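Local atomic coordinates of YfkN protein (Bacillus subtilis subsp. subtilis, PDB entry 3GVE), a protein that belongs to the calcineurin-like metallophosphoesterases and carries a two-metal site, modelled here with one manganese and one magnesium ion. Residues 242-255 with 270-282. Sequence-based numbering, arbitrary orientation.
Sequences IDAIISGHQHGLFP and GTINGIPVVMPSS. With MG (magnesium ion), chain D; MN (manganese (II) ion), chain C.
Strand 275-280 pairs with strand 244-247 in parallel along one edge, at 18° between their directions, and with strand 253-254 in antiparallel along the other; between those two partners runs the GHQH loop of the calcineurin-like metallophosphoesterase fold. The parallel half is laced by I245 N to P276 O, V278 N to I245 O and S247 N to V278 O, the shortest at 2.8 Å; the antiparallel half by F254 N to M279 O, and by M279 N to F254 O at 2.9 Å. The pairing illustrates how a sheet can present metal ligands from the loop that follows the C-terminal end of one of its strands. H249 ND1 binds magnesium and H251 NE2 manganese, D64 reaching both ions. Selenomethionine M279 fills the inside of the loop: its chain leaves anti to the backbone N and bends at chi3 (-68°), bringing SE against G252 and M279 CE 3.4 Å from Q250 OE1, an oxygen that accepts from I219 N. On the same face of the sheet the F254 ring carries P255 CB over the centre of one face, while V277 O sits at its edge, in the ring plane, 3.3 Å from F254 CD2. F254 CZ meets I272 CG1 at 3.9 Å, and I272 in turn packs on helix 232-238. The opposite face brings I246 and V278 side by side, CD1 to CG2. Beyond the strand, a water accepts from H251 N and donates to S281 O. S282 then lays its CB over one face of the H251 imidazole in a CH-pi contact, 3.6 Å from the ring centroid and 19° off the normal.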
loop_
_atom_site.group_PDB
_atom_site.type_symbol
_atom_site.label_atom_id
_atom_site.label_comp_id
_atom_site.label_asym_id
_atom_site.label_seq_id
_atom_site.Cartn_x
_atom_site.Cartn_y
_atom_site.Cartn_z
ATOM N N ILE A 242 -17.608 -15.388 -23.485
ATOM C CA ILE A 242 -16.320 -15.306 -22.799
ATOM C C ILE A 242 -15.974 -16.686 -22.269
ATOM O O ILE A 242 -16.755 -17.312 -21.574
ATOM C CB ILE A 242 -16.358 -14.318 -21.626
ATOM C CG1 ILE A 242 -16.645 -12.906 -22.140
ATOM C CG2 ILE A 242 -15.035 -14.370 -20.850
ATOM C CD1 ILE A 242 -16.893 -11.848 -21.040
ATOM N N ASP A 243 -14.787 -17.150 -22.616
ATOM C CA ASP A 243 -14.325 -18.472 -22.207
ATOM C C ASP A 243 -13.444 -18.506 -20.959
ATOM O O ASP A 243 -13.283 -19.547 -20.361
ATOM C CB ASP A 243 -13.600 -19.146 -23.364
ATOM C CG ASP A 243 -14.490 -19.261 -24.584
ATOM O OD1 ASP A 243 -15.534 -19.929 -24.496
ATOM O OD2 ASP A 243 -14.172 -18.646 -25.600
ATOM N N ALA A 244 -12.865 -17.363 -20.602
ATOM C CA ALA A 244 -11.979 -17.266 -19.438
ATOM C C ALA A 244 -11.928 -15.822 -18.997
ATOM O O ALA A 244 -11.919 -14.942 -19.827
ATOM C CB ALA A 244 -10.590 -17.742 -19.812
ATOM N N ILE A 245 -11.868 -15.616 -17.685
ATOM C CA ILE A 245 -11.797 -14.276 -17.106
ATOM C C ILE A 245 -10.622 -14.158 -16.143
ATOM O O ILE A 245 -10.499 -14.921 -15.204
ATOM C CB ILE A 245 -13.097 -13.907 -16.351
ATOM C CG1 ILE A 245 -14.295 -13.946 -17.307
ATOM C CG2 ILE A 245 -12.963 -12.523 -15.713
ATOM C CD1 ILE A 245 -15.675 -13.912 -16.579
ATOM N N ILE A 246 -9.772 -13.178 -16.401
ATOM C CA ILE A 246 -8.755 -12.765 -15.450
ATOM C C ILE A 246 -9.335 -11.564 -14.686
ATOM O O ILE A 246 -9.789 -10.607 -15.293
ATOM C CB ILE A 246 -7.445 -12.350 -16.146
ATOM C CG1 ILE A 246 -7.006 -13.371 -17.215
ATOM C CG2 ILE A 246 -6.343 -12.112 -15.112
ATOM C CD1 ILE A 246 -6.971 -14.801 -16.747
ATOM N N SER A 247 -9.308 -11.644 -13.361
ATOM C CA SER A 247 -9.856 -10.617 -12.507
ATOM C C SER A 247 -8.713 -10.050 -11.688
ATOM O O SER A 247 -7.695 -10.654 -11.492
ATOM C CB SER A 247 -10.942 -11.232 -11.614
ATOM O OG SER A 247 -11.493 -10.311 -10.691
ATOM N N GLY A 248 -8.925 -8.848 -11.215
ATOM C CA GLY A 248 -7.969 -8.126 -10.378
ATOM C C GLY A 248 -8.665 -7.027 -9.576
ATOM O O GLY A 248 -9.790 -7.200 -9.142
ATOM N N HIS A 249 -7.947 -5.917 -9.441
ATOM C CA HIS A 249 -8.390 -4.672 -8.844
ATOM C C HIS A 249 -8.520 -4.754 -7.318
ATOM O O HIS A 249 -8.034 -3.891 -6.634
ATOM C CB HIS A 249 -9.673 -4.170 -9.516
ATOM C CG HIS A 249 -10.123 -2.830 -9.032
ATOM N ND1 HIS A 249 -9.348 -1.695 -9.151
ATOM C CD2 HIS A 249 -11.273 -2.446 -8.428
ATOM C CE1 HIS A 249 -10.006 -0.670 -8.641
ATOM N NE2 HIS A 249 -11.173 -1.099 -8.191
ATOM N N GLN A 250 -9.198 -5.777 -6.801
ATOM C CA GLN A 250 -9.459 -5.904 -5.365
ATOM C C GLN A 250 -8.251 -6.361 -4.543
ATOM O O GLN A 250 -8.238 -6.218 -3.334
ATOM C CB GLN A 250 -10.633 -6.850 -5.109
ATOM C CG GLN A 250 -11.992 -6.215 -5.308
ATOM C CD GLN A 250 -13.118 -7.238 -5.337
ATOM O OE1 GLN A 250 -12.922 -8.385 -5.674
ATOM N NE2 GLN A 250 -14.310 -6.789 -5.013
ATOM N N HIS A 251 -7.238 -6.898 -5.204
ATOM C CA HIS A 251 -6.058 -7.410 -4.503
ATOM C C HIS A 251 -6.417 -8.619 -3.600
ATOM O O HIS A 251 -5.716 -8.907 -2.639
ATOM C CB HIS A 251 -5.329 -6.296 -3.702
ATOM C CG HIS A 251 -4.728 -5.201 -4.544
ATOM N ND1 HIS A 251 -3.735 -4.377 -4.068
ATOM C CD2 HIS A 251 -4.984 -4.780 -5.810
ATOM C CE1 HIS A 251 -3.386 -3.515 -5.008
ATOM N NE2 HIS A 251 -4.144 -3.721 -6.068
ATOM N N GLY A 252 -7.497 -9.322 -3.943
ATOM C CA GLY A 252 -7.926 -10.529 -3.244
ATOM C C GLY A 252 -7.494 -11.817 -3.923
ATOM O O GLY A 252 -6.663 -11.775 -4.823
ATOM N N LEU A 253 -8.061 -12.949 -3.489
ATOM C CA LEU A 253 -7.743 -14.245 -4.045
ATOM C C LEU A 253 -8.987 -14.854 -4.642
ATOM O O LEU A 253 -10.055 -14.863 -3.987
ATOM C CB LEU A 253 -7.197 -15.201 -2.949
ATOM C CG LEU A 253 -5.959 -14.711 -2.190
ATOM C CD1 LEU A 253 -5.488 -15.840 -1.213
ATOM C CD2 LEU A 253 -4.864 -14.323 -3.093
ATOM N N PHE A 254 -8.859 -15.433 -5.812
ATOM C CA PHE A 254 -9.924 -16.266 -6.346
ATOM C C PHE A 254 -9.285 -17.312 -7.240
ATOM O O PHE A 254 -8.457 -16.966 -8.063
ATOM C CB PHE A 254 -10.996 -15.477 -7.111
ATOM C CG PHE A 254 -12.174 -16.352 -7.481
ATOM C CD1 PHE A 254 -13.230 -16.522 -6.610
ATOM C CD2 PHE A 254 -12.132 -17.111 -8.631
ATOM C CE1 PHE A 254 -14.270 -17.380 -6.902
ATOM C CE2 PHE A 254 -13.173 -17.984 -8.944
ATOM C CZ PHE A 254 -14.248 -18.126 -8.070
ATOM N N PRO A 255 -9.659 -18.581 -7.099
ATOM C CA PRO A 255 -10.664 -19.083 -6.156
ATOM C C PRO A 255 -10.237 -18.997 -4.713
ATOM O O PRO A 255 -9.084 -18.911 -4.424
ATOM C CB PRO A 255 -10.831 -20.553 -6.572
ATOM C CG PRO A 255 -9.620 -20.901 -7.298
ATOM C CD PRO A 255 -9.153 -19.637 -7.985
ATOM N N GLY A 270 -12.868 -23.444 -9.729
ATOM C CA GLY A 270 -12.533 -22.036 -9.945
ATOM C C GLY A 270 -13.343 -21.408 -11.019
ATOM O O GLY A 270 -12.754 -20.758 -11.929
ATOM N N THR A 271 -14.652 -21.546 -10.994
ATOM C CA THR A 271 -15.543 -20.978 -12.015
ATOM C C THR A 271 -16.667 -20.106 -11.480
ATOM O O THR A 271 -17.109 -20.327 -10.350
ATOM C CB THR A 271 -16.150 -22.130 -12.935
ATOM O OG1 THR A 271 -16.903 -22.992 -12.091
ATOM C CG2 THR A 271 -15.134 -22.904 -13.698
ATOM N N ILE A 272 -17.144 -19.202 -12.304
ATOM C CA ILE A 272 -18.336 -18.437 -11.988
ATOM C C ILE A 272 -19.228 -18.591 -13.218
ATOM O O ILE A 272 -18.820 -18.276 -14.323
ATOM C CB ILE A 272 -18.023 -16.944 -11.706
ATOM C CG1 ILE A 272 -16.937 -16.806 -10.624
ATOM C CG2 ILE A 272 -19.318 -16.199 -11.310
ATOM C CD1 ILE A 272 -16.569 -15.363 -10.312
ATOM N N ASN A 273 -20.431 -19.107 -12.991
ATOM C CA ASN A 273 -21.352 -19.458 -14.070
ATOM C C ASN A 273 -20.681 -20.335 -15.116
ATOM O O ASN A 273 -20.916 -20.185 -16.294
ATOM C CB ASN A 273 -21.970 -18.216 -14.719
ATOM C CG ASN A 273 -23.139 -18.557 -15.629
ATOM O OD1 ASN A 273 -23.843 -19.534 -15.416
ATOM N ND2 ASN A 273 -23.331 -17.759 -16.650
ATOM N N GLY A 274 -19.829 -21.240 -14.658
ATOM C CA GLY A 274 -19.196 -22.207 -15.531
ATOM C C GLY A 274 -17.977 -21.707 -16.269
ATOM O O GLY A 274 -17.391 -22.447 -17.006
ATOM N N ILE A 275 -17.600 -20.456 -16.051
ATOM C CA ILE A 275 -16.440 -19.864 -16.718
ATOM C C ILE A 275 -15.290 -19.778 -15.731
ATOM O O ILE A 275 -15.492 -19.293 -14.637
ATOM C CB ILE A 275 -16.787 -18.445 -17.206
ATOM C CG1 ILE A 275 -17.919 -18.520 -18.241
ATOM C CG2 ILE A 275 -15.566 -17.732 -17.794
ATOM C CD1 ILE A 275 -18.510 -17.171 -18.624
ATOM N N PRO A 276 -14.094 -20.234 -16.105
ATOM C CA PRO A 276 -12.969 -20.136 -15.168
ATOM C C PRO A 276 -12.571 -18.674 -14.951
ATOM O O PRO A 276 -12.536 -17.881 -15.890
ATOM C CB PRO A 276 -11.849 -20.920 -15.868
ATOM C CG PRO A 276 -12.181 -20.885 -17.302
ATOM C CD PRO A 276 -13.686 -20.810 -17.403
ATOM N N VAL A 277 -12.296 -18.361 -13.694
ATOM C CA VAL A 277 -11.913 -17.030 -13.261
ATOM C C VAL A 277 -10.749 -17.164 -12.296
ATOM O O VAL A 277 -10.762 -18.020 -11.437
ATOM C CB VAL A 277 -13.069 -16.358 -12.489
ATOM C CG1 VAL A 277 -12.654 -14.968 -11.979
ATOM C CG2 VAL A 277 -14.320 -16.275 -13.369
ATOM N N VAL A 278 -9.762 -16.300 -12.443
ATOM C CA VAL A 278 -8.673 -16.255 -11.473
ATOM C C VAL A 278 -8.392 -14.814 -11.064
ATOM O O VAL A 278 -8.505 -13.900 -11.862
ATOM C CB VAL A 278 -7.378 -16.945 -12.005
ATOM C CG1 VAL A 278 -7.652 -18.437 -12.260
ATOM C CG2 VAL A 278 -6.844 -16.249 -13.263
HETATM N N MSE A 279 -8.008 -14.647 -9.807
HETATM C CA MSE A 279 -7.578 -13.356 -9.277
HETATM C C MSE A 279 -6.342 -13.617 -8.424
HETATM O O MSE A 279 -6.433 -14.035 -7.269
HETATM C CB MSE A 279 -8.667 -12.680 -8.434
HETATM C CG MSE A 279 -8.206 -11.342 -7.834
HETATM SE SE MSE A 279 -9.447 -10.626 -6.526
HETATM C CE MSE A 279 -10.913 -10.197 -7.698
ATOM N N PRO A 280 -5.183 -13.380 -9.015
ATOM C CA PRO A 280 -3.927 -13.733 -8.349
ATOM C C PRO A 280 -3.322 -12.616 -7.500
ATOM O O PRO A 280 -2.217 -12.181 -7.711
ATOM C CB PRO A 280 -3.016 -14.105 -9.519
ATOM C CG PRO A 280 -3.488 -13.249 -10.629
ATOM C CD PRO A 280 -4.993 -13.197 -10.469
ATOM N N SER A 281 -4.064 -12.196 -6.494
ATOM C CA SER A 281 -3.555 -11.318 -5.439
ATOM C C SER A 281 -3.058 -9.986 -6.029
ATOM O O SER A 281 -3.717 -9.390 -6.862
ATOM C CB SER A 281 -2.455 -12.058 -4.640
ATOM O OG SER A 281 -2.110 -11.326 -3.471
ATOM N N SER A 282 -1.918 -9.515 -5.551
ATOM C CA SER A 282 -1.314 -8.284 -6.042
ATOM C C SER A 282 0.205 -8.408 -5.916
ATOM O O SER A 282 0.705 -9.288 -5.245
ATOM C CB SER A 282 -1.842 -7.068 -5.281
ATOM O OG SER A 282 -1.469 -7.132 -3.925
HETATM MG MG MG D . -7.067 -1.286 -9.834
HETATM MN MN MN C . -4.274 -2.330 -7.830
HETATM O O HOH W 1 -6.444 -2.030 -7.595
HETATM O O HOH W 2 -6.045 -7.965 -7.658
HETATM O O HOH W 3 -2.948 -8.881 -2.417
HETATM O O HOH W 4 -4.408 -0.428 -6.643
#